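Local atomic coordinates of lipase aflb (PDB entry 6IDY), a protein that probably hydrolyses ester bonds of lipids, as a calcium-binding fungal lipase with an alpha/beta-hydrolase core that resembles Candida antarctica lipase B. Residues L39-I48 against L89-S100; R55-A66 against V398-L409. All coordinates share one frame; numbering follows the deposited sequence.

Overall arrangement
Both contacts lie on the same flank of the chain, their centres about 16 Å apart and about 23 and 21 Å from the centre of the chain, and both are partly buried. Contact 1 sets helix 31-47 against the end of helix 81-90 and the start of helix 96-103, all within the N-terminal helical region; contact 2 ties the next part of that region to helix 405-412, near the C-terminal end of the chain. Contact 1 is van der Waals packing without a hydrogen bond between its segments, including the aliphatic chain of Lys47, whereas contact 2 adds a salt bridge at its rim. Two ion pairs, Lys47–Asp59 and Arg55–Asp97, join the contacts, and Leu93 and Ile94 pack on Leu409.

Contact 1: residues L39-I48 against L89-S100; sequences LIASEIVSKI and LTVGLIPADILS
CD1 of Leu89 sits among the side chains on one side of helix 39-47: it is 3.7 Å from CG2 of Ile40 and 3.8 Å from CB of Glu43, with CG1 of Ile44 a little farther off. The Leu89 side chain, which has the most surface buried here, lies roughly perpendicular to that of Ile40 and runs antiparallel alongside the aliphatic part of Glu43.

Lys47, second in buried surface, works one turn beyond Ile44. Its CG stands anti to the backbone N (chi1 -164°), and the chain then bends at each later torsion, passing the Leu99 methyl CD1, which lies 3.8 Å from Lys47 CB, and the carbonyl of Ile94, whose O is 3.4 Å from Lys47 CD. The ammonium group thus ends near the Pro95 backbone, where Asp59, from the loop before helix 63-73, takes it up in a salt bridge.

Segment 89-100 is the connection between two helices: helix 81-90 ends in a Schellman motif at Gly92, and Pro95 takes the N-cap position of helix 96-103. The short axis of helix 96-100 crosses that of helix 39-47 at -121°, with a closest approach of 9.7 Å.

CG1 of Ile44 touches both leucines, Leu89 through CD1 and Leu99 through CD2, the latter at 3.8 Å. Beyond Leu99 the backbones draw together, and CB of Ala96 lies 3.4 Å from the carbonyl O of Lys47. Ile48, less well ordered, lays CD1 along the first turn of helix 96-103, 3.8 Å from CB of Leu99. Helix 16-24 packs against Ile40 and Ile44 through Leu20 and Val17.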
# COMPACT_ATOMS: atom_id res chain seq x y z
N LEU A 39 -22.88 -9.95 5.60
CA LEU A 39 -23.36 -9.51 4.28
C LEU A 39 -22.35 -9.87 3.19
O LEU A 39 -22.76 -10.39 2.15
CB LEU A 39 -23.64 -8.00 4.28
CG LEU A 39 -24.28 -7.42 3.01
CD1 LEU A 39 -25.54 -6.66 3.34
CD2 LEU A 39 -23.29 -6.53 2.26
N ILE A 40 -21.06 -9.62 3.43
CA ILE A 40 -19.98 -9.90 2.48
C ILE A 40 -19.80 -11.41 2.29
O ILE A 40 -19.75 -11.85 1.15
CB ILE A 40 -18.66 -9.14 2.85
CG1 ILE A 40 -18.84 -7.63 2.63
CG2 ILE A 40 -17.46 -9.66 2.05
CD1 ILE A 40 -17.74 -6.77 3.14
N ALA A 41 -19.73 -12.19 3.40
CA ALA A 41 -19.59 -13.65 3.34
C ALA A 41 -20.74 -14.30 2.56
O ALA A 41 -20.49 -15.19 1.75
CB ALA A 41 -19.50 -14.23 4.75
N SER A 42 -21.99 -13.82 2.77
CA SER A 42 -23.17 -14.34 2.07
C SER A 42 -23.20 -13.89 0.61
O SER A 42 -23.59 -14.67 -0.25
CB SER A 42 -24.46 -13.98 2.80
OG SER A 42 -24.71 -12.59 2.80
N GLU A 43 -22.76 -12.65 0.33
CA GLU A 43 -22.70 -12.11 -1.04
C GLU A 43 -21.65 -12.82 -1.89
O GLU A 43 -21.89 -13.04 -3.08
CB GLU A 43 -22.52 -10.58 -1.04
CG GLU A 43 -22.65 -9.90 -2.40
CD GLU A 43 -23.89 -10.23 -3.23
OE1 GLU A 43 -25.01 -10.12 -2.69
OE2 GLU A 43 -23.72 -10.58 -4.42
N ILE A 44 -20.51 -13.23 -1.28
CA ILE A 44 -19.45 -13.96 -1.98
C ILE A 44 -19.96 -15.33 -2.41
O ILE A 44 -19.95 -15.60 -3.61
CB ILE A 44 -18.09 -14.01 -1.23
CG1 ILE A 44 -17.50 -12.59 -1.06
CG2 ILE A 44 -17.09 -14.92 -1.97
CD1 ILE A 44 -16.38 -12.46 -0.01
N VAL A 45 -20.45 -16.17 -1.45
CA VAL A 45 -20.99 -17.52 -1.71
C VAL A 45 -22.14 -17.51 -2.74
O VAL A 45 -22.23 -18.43 -3.55
CB VAL A 45 -21.36 -18.34 -0.44
CG1 VAL A 45 -20.13 -18.64 0.41
CG2 VAL A 45 -22.45 -17.67 0.39
N SER A 46 -22.99 -16.45 -2.73
CA SER A 46 -24.11 -16.26 -3.66
C SER A 46 -23.59 -15.96 -5.07
O SER A 46 -24.10 -16.54 -6.03
CB SER A 46 -25.02 -15.14 -3.17
OG SER A 46 -26.10 -14.90 -4.06
N LYS A 47 -22.59 -15.05 -5.19
CA LYS A 47 -22.01 -14.67 -6.48
C LYS A 47 -21.17 -15.78 -7.11
O LYS A 47 -21.22 -15.94 -8.33
CB LYS A 47 -21.23 -13.35 -6.37
CG LYS A 47 -20.93 -12.72 -7.72
CD LYS A 47 -21.07 -11.21 -7.71
CE LYS A 47 -21.67 -10.69 -9.01
NZ LYS A 47 -20.89 -11.11 -10.20
N ILE A 48 -20.42 -16.57 -6.30
CA ILE A 48 -19.58 -17.69 -6.75
C ILE A 48 -20.39 -18.71 -7.56
O ILE A 48 -20.28 -18.74 -8.78
CB ILE A 48 -18.77 -18.36 -5.59
CG1 ILE A 48 -17.74 -17.39 -4.94
CG2 ILE A 48 -18.11 -19.68 -6.00
CD1 ILE A 48 -16.74 -16.64 -5.86
N LEU A 89 -19.68 -4.61 -2.85
CA LEU A 89 -20.48 -5.78 -3.22
C LEU A 89 -21.92 -5.44 -3.55
O LEU A 89 -22.49 -6.06 -4.45
CB LEU A 89 -20.39 -6.89 -2.17
CG LEU A 89 -19.08 -7.71 -2.13
CD1 LEU A 89 -19.19 -8.82 -1.13
CD2 LEU A 89 -18.74 -8.31 -3.50
N THR A 90 -22.52 -4.45 -2.84
CA THR A 90 -23.91 -4.00 -3.05
C THR A 90 -24.14 -3.54 -4.50
O THR A 90 -25.16 -3.89 -5.10
CB THR A 90 -24.30 -2.92 -2.01
OG1 THR A 90 -23.99 -3.41 -0.70
CG2 THR A 90 -25.78 -2.53 -2.08
N VAL A 91 -23.17 -2.80 -5.07
CA VAL A 91 -23.23 -2.31 -6.45
C VAL A 91 -22.80 -3.39 -7.47
O VAL A 91 -22.86 -3.15 -8.67
CB VAL A 91 -22.46 -0.97 -6.66
CG1 VAL A 91 -22.98 0.12 -5.73
CG2 VAL A 91 -20.95 -1.15 -6.52
N GLY A 92 -22.34 -4.54 -6.97
CA GLY A 92 -21.89 -5.66 -7.78
C GLY A 92 -20.65 -5.38 -8.60
O GLY A 92 -20.55 -5.82 -9.74
N LEU A 93 -19.69 -4.64 -8.02
CA LEU A 93 -18.44 -4.29 -8.70
C LEU A 93 -17.50 -5.48 -8.90
O LEU A 93 -16.79 -5.53 -9.91
CB LEU A 93 -17.73 -3.14 -7.94
CG LEU A 93 -16.56 -2.44 -8.64
CD1 LEU A 93 -17.02 -1.62 -9.82
CD2 LEU A 93 -15.85 -1.52 -7.70
N ILE A 94 -17.50 -6.45 -7.96
CA ILE A 94 -16.58 -7.58 -8.04
C ILE A 94 -17.25 -8.80 -8.67
O ILE A 94 -18.18 -9.37 -8.09
CB ILE A 94 -15.89 -7.91 -6.69
CG1 ILE A 94 -15.57 -6.64 -5.84
CG2 ILE A 94 -14.63 -8.77 -6.91
CD1 ILE A 94 -14.67 -5.47 -6.50
N PRO A 95 -16.77 -9.23 -9.86
CA PRO A 95 -17.35 -10.44 -10.47
C PRO A 95 -16.86 -11.70 -9.77
O PRO A 95 -15.86 -11.66 -9.04
CB PRO A 95 -16.90 -10.37 -11.94
CG PRO A 95 -15.78 -9.42 -11.98
CD PRO A 95 -15.66 -8.69 -10.67
N ALA A 96 -17.59 -12.81 -9.98
CA ALA A 96 -17.37 -14.13 -9.39
C ALA A 96 -15.94 -14.66 -9.54
O ALA A 96 -15.40 -15.17 -8.56
CB ALA A 96 -18.38 -15.13 -9.93
N ASP A 97 -15.34 -14.54 -10.74
CA ASP A 97 -13.98 -15.03 -10.99
C ASP A 97 -12.93 -14.29 -10.16
O ASP A 97 -12.01 -14.92 -9.63
CB ASP A 97 -13.66 -15.01 -12.50
CG ASP A 97 -13.63 -13.63 -13.15
OD1 ASP A 97 -14.53 -12.81 -12.86
OD2 ASP A 97 -12.71 -13.37 -13.96
N ILE A 98 -13.10 -12.96 -10.00
CA ILE A 98 -12.19 -12.14 -9.20
C ILE A 98 -12.42 -12.47 -7.71
O ILE A 98 -11.45 -12.73 -7.01
CB ILE A 98 -12.26 -10.63 -9.57
CG1 ILE A 98 -11.73 -10.43 -11.01
CG2 ILE A 98 -11.45 -9.77 -8.56
CD1 ILE A 98 -12.00 -9.08 -11.67
N LEU A 99 -13.71 -12.57 -7.28
CA LEU A 99 -14.10 -12.95 -5.92
C LEU A 99 -13.50 -14.31 -5.53
O LEU A 99 -12.98 -14.45 -4.42
CB LEU A 99 -15.63 -13.00 -5.75
CG LEU A 99 -16.36 -11.68 -5.46
CD1 LEU A 99 -17.86 -11.89 -5.44
CD2 LEU A 99 -15.91 -11.07 -4.15
N SER A 100 -13.56 -15.29 -6.46
CA SER A 100 -13.01 -16.64 -6.26
C SER A 100 -11.50 -16.58 -6.03
O SER A 100 -11.01 -17.26 -5.12
CB SER A 100 -13.34 -17.53 -7.46
OG SER A 100 -12.84 -18.85 -7.28

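Contact 2: residues R55-A66 against V398-L409; sequences RSTKDAKSVQEA and VLPPQLGLDDLL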
# COMPACT_ATOMS: atom_id res chain seq x y z
N ARG A 55 -20.02 -14.17 -17.40
CA ARG A 55 -20.27 -13.26 -16.29
C ARG A 55 -21.77 -12.97 -16.07
O ARG A 55 -22.61 -13.52 -16.80
CB ARG A 55 -19.44 -11.96 -16.45
CG ARG A 55 -17.98 -12.15 -16.07
CD ARG A 55 -17.16 -10.88 -16.15
NE ARG A 55 -15.86 -11.06 -15.51
CZ ARG A 55 -14.87 -10.17 -15.53
NH1 ARG A 55 -15.02 -9.01 -16.16
NH2 ARG A 55 -13.72 -10.44 -14.91
N SER A 56 -22.11 -12.15 -15.05
CA SER A 56 -23.48 -11.78 -14.67
C SER A 56 -23.92 -10.44 -15.28
O SER A 56 -23.08 -9.65 -15.71
CB SER A 56 -23.61 -11.75 -13.15
OG SER A 56 -24.89 -11.30 -12.72
N THR A 57 -25.25 -10.19 -15.29
CA THR A 57 -25.89 -8.97 -15.82
C THR A 57 -25.51 -7.72 -15.02
O THR A 57 -25.42 -6.63 -15.60
CB THR A 57 -27.42 -9.15 -15.96
OG1 THR A 57 -27.99 -7.93 -16.44
CG2 THR A 57 -28.12 -9.57 -14.65
N LYS A 58 -25.30 -7.86 -13.70
CA LYS A 58 -24.94 -6.75 -12.82
C LYS A 58 -23.47 -6.36 -12.94
O LYS A 58 -23.11 -5.26 -12.53
CB LYS A 58 -25.30 -7.06 -11.35
CG LYS A 58 -26.78 -7.35 -11.13
CD LYS A 58 -27.41 -6.46 -10.07
CE LYS A 58 -28.90 -6.66 -9.96
NZ LYS A 58 -29.63 -6.06 -11.11
N ASP A 59 -22.61 -7.24 -13.51
CA ASP A 59 -21.17 -7.00 -13.68
C ASP A 59 -20.86 -5.85 -14.62
O ASP A 59 -21.66 -5.55 -15.51
CB ASP A 59 -20.44 -8.27 -14.14
CG ASP A 59 -20.35 -9.36 -13.09
OD1 ASP A 59 -20.15 -9.03 -11.91
OD2 ASP A 59 -20.44 -10.55 -13.47
N ALA A 60 -19.70 -5.21 -14.43
CA ALA A 60 -19.26 -4.11 -15.28
C ALA A 60 -18.85 -4.69 -16.63
O ALA A 60 -18.07 -5.64 -16.68
CB ALA A 60 -18.10 -3.38 -14.64
N LYS A 61 -19.47 -4.20 -17.71
CA LYS A 61 -19.21 -4.64 -19.09
C LYS A 61 -18.00 -3.90 -19.65
O LYS A 61 -17.37 -4.37 -20.60
CB LYS A 61 -20.43 -4.38 -19.98
CG LYS A 61 -21.59 -5.33 -19.72
CD LYS A 61 -22.80 -4.98 -20.57
CE LYS A 61 -23.99 -5.86 -20.26
NZ LYS A 61 -24.54 -5.60 -18.90
N SER A 62 -17.69 -2.74 -19.06
CA SER A 62 -16.60 -1.87 -19.48
C SER A 62 -15.99 -1.15 -18.27
O SER A 62 -16.51 -1.24 -17.15
CB SER A 62 -17.11 -0.84 -20.48
OG SER A 62 -17.98 0.05 -19.81
N VAL A 63 -14.90 -0.41 -18.51
CA VAL A 63 -14.17 0.39 -17.53
C VAL A 63 -15.06 1.54 -17.03
O VAL A 63 -15.08 1.81 -15.83
CB VAL A 63 -12.81 0.87 -18.12
CG1 VAL A 63 -12.10 1.84 -17.18
CG2 VAL A 63 -11.91 -0.31 -18.46
N GLN A 64 -15.81 2.19 -17.94
CA GLN A 64 -16.74 3.27 -17.61
C GLN A 64 -17.85 2.79 -16.67
O GLN A 64 -18.20 3.51 -15.74
CB GLN A 64 -17.31 3.93 -18.88
CG GLN A 64 -18.19 5.18 -18.63
CD GLN A 64 -17.49 6.29 -17.89
OE1 GLN A 64 -17.69 6.49 -16.68
NE2 GLN A 64 -16.63 7.03 -18.58
N GLU A 65 -18.36 1.56 -16.89
CA GLU A 65 -19.39 0.97 -16.02
C GLU A 65 -18.85 0.75 -14.60
O GLU A 65 -19.59 0.98 -13.64
CB GLU A 65 -19.92 -0.35 -16.59
CG GLU A 65 -20.92 -0.15 -17.71
CD GLU A 65 -21.96 -1.24 -17.87
OE1 GLU A 65 -21.68 -2.39 -17.47
OE2 GLU A 65 -23.04 -0.94 -18.41
N ALA A 66 -17.58 0.35 -14.47
CA ALA A 66 -16.91 0.14 -13.19
C ALA A 66 -16.82 1.46 -12.43
O ALA A 66 -17.14 1.49 -11.24
CB ALA A 66 -15.52 -0.44 -13.40
N VAL A 398 -8.25 6.94 -18.11
CA VAL A 398 -8.91 6.50 -16.87
C VAL A 398 -8.08 5.40 -16.21
O VAL A 398 -8.15 5.18 -15.00
CB VAL A 398 -10.40 6.11 -17.04
CG1 VAL A 398 -11.26 7.33 -17.32
CG2 VAL A 398 -10.59 5.05 -18.12
N LEU A 399 -7.28 4.70 -17.02
CA LEU A 399 -6.39 3.62 -16.60
C LEU A 399 -5.09 3.73 -17.39
O LEU A 399 -5.14 4.17 -18.54
CB LEU A 399 -7.02 2.25 -16.94
CG LEU A 399 -8.20 1.75 -16.11
CD1 LEU A 399 -8.67 0.40 -16.62
CD2 LEU A 399 -7.83 1.63 -14.63
N PRO A 400 -3.92 3.28 -16.86
CA PRO A 400 -2.71 3.27 -17.69
C PRO A 400 -2.92 2.25 -18.83
O PRO A 400 -3.73 1.33 -18.67
CB PRO A 400 -1.62 2.80 -16.73
CG PRO A 400 -2.34 2.01 -15.69
CD PRO A 400 -3.66 2.69 -15.53
N PRO A 401 -2.22 2.36 -19.99
CA PRO A 401 -2.43 1.36 -21.06
C PRO A 401 -2.12 -0.08 -20.63
O PRO A 401 -2.65 -1.03 -21.20
CB PRO A 401 -1.47 1.81 -22.17
CG PRO A 401 -1.11 3.21 -21.86
CD PRO A 401 -1.23 3.38 -20.38
N GLN A 402 -1.28 -0.24 -19.59
CA GLN A 402 -0.84 -1.53 -19.05
C GLN A 402 -1.92 -2.28 -18.25
O GLN A 402 -1.79 -3.49 -18.04
CB GLN A 402 0.44 -1.36 -18.21
CG GLN A 402 1.65 -0.86 -19.01
CD GLN A 402 1.67 0.64 -19.20
OE1 GLN A 402 1.14 1.41 -18.39
NE2 GLN A 402 2.27 1.10 -20.28
N LEU A 403 -2.96 -1.57 -17.79
CA LEU A 403 -4.02 -2.20 -17.00
C LEU A 403 -5.37 -2.20 -17.71
O LEU A 403 -5.62 -1.36 -18.59
CB LEU A 403 -4.14 -1.55 -15.60
CG LEU A 403 -2.89 -1.56 -14.68
CD1 LEU A 403 -3.20 -0.87 -13.37
CD2 LEU A 403 -2.39 -2.97 -14.39
N GLY A 404 -6.24 -3.12 -17.31
CA GLY A 404 -7.58 -3.25 -17.86
C GLY A 404 -8.64 -3.28 -16.78
O GLY A 404 -8.35 -3.04 -15.60
N LEU A 405 -9.88 -3.61 -17.18
CA LEU A 405 -11.05 -3.72 -16.31
C LEU A 405 -10.82 -4.61 -15.07
O LEU A 405 -11.08 -4.15 -13.96
CB LEU A 405 -12.28 -4.18 -17.12
CG LEU A 405 -13.59 -4.44 -16.35
CD1 LEU A 405 -14.12 -3.17 -15.69
CD2 LEU A 405 -14.64 -5.06 -17.26
N ASP A 406 -10.32 -5.85 -15.26
CA ASP A 406 -10.06 -6.82 -14.18
C ASP A 406 -9.07 -6.30 -13.14
O ASP A 406 -9.19 -6.64 -11.96
CB ASP A 406 -9.60 -8.17 -14.75
CG ASP A 406 -10.68 -8.95 -15.50
OD1 ASP A 406 -11.84 -8.47 -15.57
OD2 ASP A 406 -10.38 -10.05 -16.01
N ASP A 407 -8.12 -5.47 -13.59
CA ASP A 407 -7.12 -4.82 -12.73
C ASP A 407 -7.80 -3.77 -11.83
O ASP A 407 -7.53 -3.75 -10.64
CB ASP A 407 -6.01 -4.20 -13.58
CG ASP A 407 -5.23 -5.23 -14.38
OD1 ASP A 407 -4.72 -6.18 -13.77
OD2 ASP A 407 -5.12 -5.06 -15.61
N LEU A 408 -8.72 -2.96 -12.40
CA LEU A 408 -9.52 -1.96 -11.67
C LEU A 408 -10.38 -2.70 -10.62
O LEU A 408 -10.35 -2.34 -9.45
CB LEU A 408 -10.43 -1.19 -12.67
CG LEU A 408 -11.10 0.13 -12.22
CD1 LEU A 408 -11.70 0.83 -13.39
CD2 LEU A 408 -12.22 -0.09 -11.20
N LEU A 409 -11.14 -3.73 -11.06
CA LEU A 409 -12.04 -4.51 -10.20
C LEU A 409 -11.31 -5.25 -9.09
O LEU A 409 -11.74 -5.20 -7.94
CB LEU A 409 -12.94 -5.46 -11.00
CG LEU A 409 -13.72 -4.86 -12.19
CD1 LEU A 409 -14.48 -5.95 -12.95
CD2 LEU A 409 -14.65 -3.74 -11.76
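Leu405 turns CG away from its backbone N (chi1 176°) and spreads its two methyls over the chain that leads into helix 63-73: CD1 comes 3.4 Å from the carbonyl O of Ser62, and CD2 lies 3.5 Å from the carbonyl O of Ala60. The first torsion of Val63 (chi1 173°) sends CG1 between Val398 and Leu399 on one strip of chain and Leu408 on the helix. CG1 of Val63 is 3.7 Å from CG2 of Val398, the two side chains lying antiparallel. Toward Leu399 the approach is tip to tip, both valine methyls touching its CD1.

One turn on, the small side chain of Ala66 lets three leucines close over it. Its CB meets CD1 of Leu405 and CD2 of Leu409, each at 3.8 Å, and CD2 of Leu408 at 4.0 Å. Phe67 and Ile70 also touch Leu408.

At the exposed edge Arg55 reaches past Leu405 in an extended chain to Asp406. NH2 donates to OD1 of Asp406 over 2.8 Å, with OD1 at the edge of the guanidinium and in its plane, while the oxygen itself is met from above the carboxylate plane; the two planes stand 52° apart. NH1 adds a weak second bond to the same oxygen. Asp97 of helix 96-103 also pairs with NH2, so two carboxylates probably share the positive charge, although Arg55 itself is poorly ordered.

Both helices begin here: Ser62 is the N-cap of one, with a weak capping bond from Glu65 N to its OG, and Gly404 the N-cap of the other. The arrangement is a packing of two helix N-termini, joining the N-terminal helical region to the C-terminal part of an alpha/beta-hydrolase chain.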